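Local coordinates for protein 2-oxoglutarate-dependent dioxygenase tropC (Talaromyces stipitatus, PDB 6XJJ) that acts as an iron- and 2-oxoglutarate-dependent dioxygenase in the biosynthesis of fungal tropolones, at residues 52-56 with 57-61. Sequence-based numbering, arbitrary orientation.
Sequences STASP and ESKNK
The hydroxyls of S55 and S58 are hydrogen-bonded to each other at the N-terminal end of helix 56-72, with 2.8 Å between S55 OG and S58 OG. S55 holds the N-cap position, and its OG lies between its own backbone N and carbonyl carbon (chi1 64°), which turns it toward the first turn of the helix, with S55 OG 3.1 Å from S58 N. P56 follows as the first helical residue, a common choice there because this position needs no backbone N-H. Two main-chain bonds then start the helix: K59 N donates to S55 O over 3.1 Å, and N60 N to P56 O over 2.9 Å. E57 is bent back beside the proline ring, bringing E57 OE1 to 3.2 Å from S55 CB and 3.6 Å from P56 CD.

K59 reaches back past the helix start along the incoming loop. Its CB lies near the carbonyl oxygens of P56 and S55, K59 CG comes to 3.5 Å from S55 O, and CD faces both S55 O and A54 O, somewhat farther off. K59 CE reaches A54 O at 3.5 Å and also touches the methyl group of A54. The chain is extended until a bend at chi4 (-66°) turns NZ to the carbonyl oxygens of S51 and A48, so the lysine tip is hydrogen-bonded to the main chain of helix 47-50 and of the residue just after it.

A54 and S58 both pack on A48 of helix 47-50. The contact is thus the surface turn linking that short helix to helix 56-72, in the N-terminal region of the dioxygenase and away from its iron site.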
ATOM      1  N   SER A  52      12.370  22.165   5.792  1.00 85.89           N
ATOM      2  CA  SER A  52      11.868  23.390   6.402  1.00 88.04           C
ATOM      3  C   SER A  52      12.623  24.628   5.933  1.00 77.87           C
ATOM      4  O   SER A  52      12.344  25.730   6.416  1.00 78.52           O
ATOM      5  CB  SER A  52      11.920  23.285   7.930  1.00 72.29           C
ATOM      6  OG  SER A  52      13.246  23.146   8.397  1.00 76.29           O
ATOM      7  N   THR A  53      13.563  24.472   4.996  1.00 82.95           N
ATOM      8  CA  THR A  53      14.319  25.589   4.444  1.00 80.64           C
ATOM      9  C   THR A  53      14.215  25.707   2.930  1.00 76.55           C
ATOM     10  O   THR A  53      14.701  26.696   2.372  1.00 79.24           O
ATOM     11  CB  THR A  53      15.806  25.471   4.821  1.00 75.66           C
ATOM     12  OG1 THR A  53      16.360  24.274   4.265  1.00 90.30           O
ATOM     13  CG2 THR A  53      15.965  25.421   6.323  1.00 86.08           C
ATOM     14  N   ALA A  54      13.612  24.731   2.253  1.00 87.67           N
ATOM     15  CA  ALA A  54      13.468  24.787   0.805  1.00 75.26           C
ATOM     16  C   ALA A  54      12.593  25.962   0.385  1.00 70.79           C
ATOM     17  O   ALA A  54      11.670  26.368   1.097  1.00 65.05           O
ATOM     18  CB  ALA A  54      12.859  23.487   0.282  1.00 74.39           C
ATOM     19  N   SER A  55      12.875  26.487  -0.807  1.00 69.64           N
ATOM     20  CA  SER A  55      12.113  27.607  -1.330  1.00 61.85           C
ATOM     21  C   SER A  55      10.669  27.191  -1.615  1.00 70.64           C
ATOM     22  O   SER A  55      10.393  26.018  -1.888  1.00 72.71           O
ATOM     23  CB  SER A  55      12.755  28.140  -2.608  1.00 59.89           C
ATOM     24  OG  SER A  55      12.727  27.181  -3.650  1.00 78.81           O
ATOM     25  N   PRO A  56       9.724  28.135  -1.552  1.00 74.63           N
ATOM     26  CA  PRO A  56       8.347  27.798  -1.953  1.00 75.60           C
ATOM     27  C   PRO A  56       8.255  27.301  -3.383  1.00 61.30           C
ATOM     28  O   PRO A  56       7.376  26.486  -3.691  1.00 71.12           O
ATOM     29  CB  PRO A  56       7.593  29.122  -1.764  1.00 70.65           C
ATOM     30  CG  PRO A  56       8.395  29.869  -0.754  1.00 77.49           C
ATOM     31  CD  PRO A  56       9.823  29.518  -1.053  1.00 56.22           C
ATOM     32  N   GLU A  57       9.149  27.758  -4.265  1.00 63.50           N
ATOM     33  CA  GLU A  57       9.195  27.231  -5.627  1.00 70.35           C
ATOM     34  C   GLU A  57       9.513  25.739  -5.621  1.00 68.97           C
ATOM     35  O   GLU A  57       8.837  24.943  -6.285  1.00 73.84           O
ATOM     36  CB  GLU A  57      10.234  27.994  -6.456  1.00 64.61           C
ATOM     37  CG  GLU A  57       9.932  29.477  -6.691  1.00 73.01           C
ATOM     38  CD  GLU A  57      10.373  30.365  -5.532  1.00 82.59           C
ATOM     39  OE1 GLU A  57      10.752  29.825  -4.468  1.00 76.96           O
ATOM     40  OE2 GLU A  57      10.373  31.605  -5.693  1.00 70.90           O
ATOM     41  N   SER A  58      10.546  25.342  -4.875  1.00 71.53           N
ATOM     42  CA  SER A  58      10.914  23.931  -4.799  1.00 69.64           C
ATOM     43  C   SER A  58       9.747  23.093  -4.302  1.00 60.02           C
ATOM     44  O   SER A  58       9.526  21.971  -4.770  1.00 68.69           O
ATOM     45  CB  SER A  58      12.118  23.755  -3.869  1.00 70.26           C
ATOM     46  OG  SER A  58      13.239  24.478  -4.346  1.00 87.01           O
ATOM     47  N   LYS A  59       8.997  23.626  -3.340  1.00 63.48           N
ATOM     48  CA  LYS A  59       7.886  22.892  -2.753  1.00 57.99           C
ATOM     49  C   LYS A  59       6.727  22.769  -3.736  1.00 73.75           C
ATOM     50  O   LYS A  59       6.116  21.697  -3.853  1.00 71.97           O
ATOM     51  CB  LYS A  59       7.449  23.599  -1.473  1.00 61.46           C
ATOM     52  CG  LYS A  59       8.477  23.517  -0.356  1.00 83.39           C
ATOM     53  CD  LYS A  59       8.070  24.362   0.838  1.00 80.78           C
ATOM     54  CE  LYS A  59       9.035  24.191   1.994  1.00 76.47           C
ATOM     55  NZ  LYS A  59       8.969  22.813   2.538  1.00 81.00           N
ATOM     56  N   ASN A  60       6.414  23.853  -4.451  1.00 66.78           N
ATOM     57  CA  ASN A  60       5.390  23.786  -5.488  1.00 66.93           C
ATOM     58  C   ASN A  60       5.763  22.771  -6.559  1.00 74.12           C
ATOM     59  O   ASN A  60       4.906  22.022  -7.040  1.00 67.56           O
ATOM     60  CB  ASN A  60       5.187  25.157  -6.124  1.00 64.91           C
ATOM     61  CG  ASN A  60       3.945  25.211  -6.991  1.00 87.80           C
ATOM     62  OD1 ASN A  60       2.909  24.640  -6.643  1.00 91.02           O
ATOM     63  ND2 ASN A  60       4.064  25.830  -8.163  1.00 84.74           N
ATOM     64  N   LYS A  61       7.036  22.742  -6.960  1.00 67.81           N
ATOM     65  CA  LYS A  61       7.468  21.768  -7.955  1.00 68.98           C
ATOM     66  C   LYS A  61       7.130  20.347  -7.523  1.00 71.75           C
ATOM     67  O   LYS A  61       6.810  19.500  -8.367  1.00 72.51           O
ATOM     68  CB  LYS A  61       8.967  21.915  -8.215  1.00 51.67           C
ATOM     69  CG  LYS A  61       9.498  20.989  -9.290  1.00 67.15           C
ATOM     70  CD  LYS A  61      10.961  21.244  -9.608  1.00 79.84           C
ATOM     71  CE  LYS A  61      11.467  20.246 -10.639  1.00 89.61           C
ATOM     72  NZ  LYS A  61      12.883  20.486 -11.036  1.00113.62           N
TER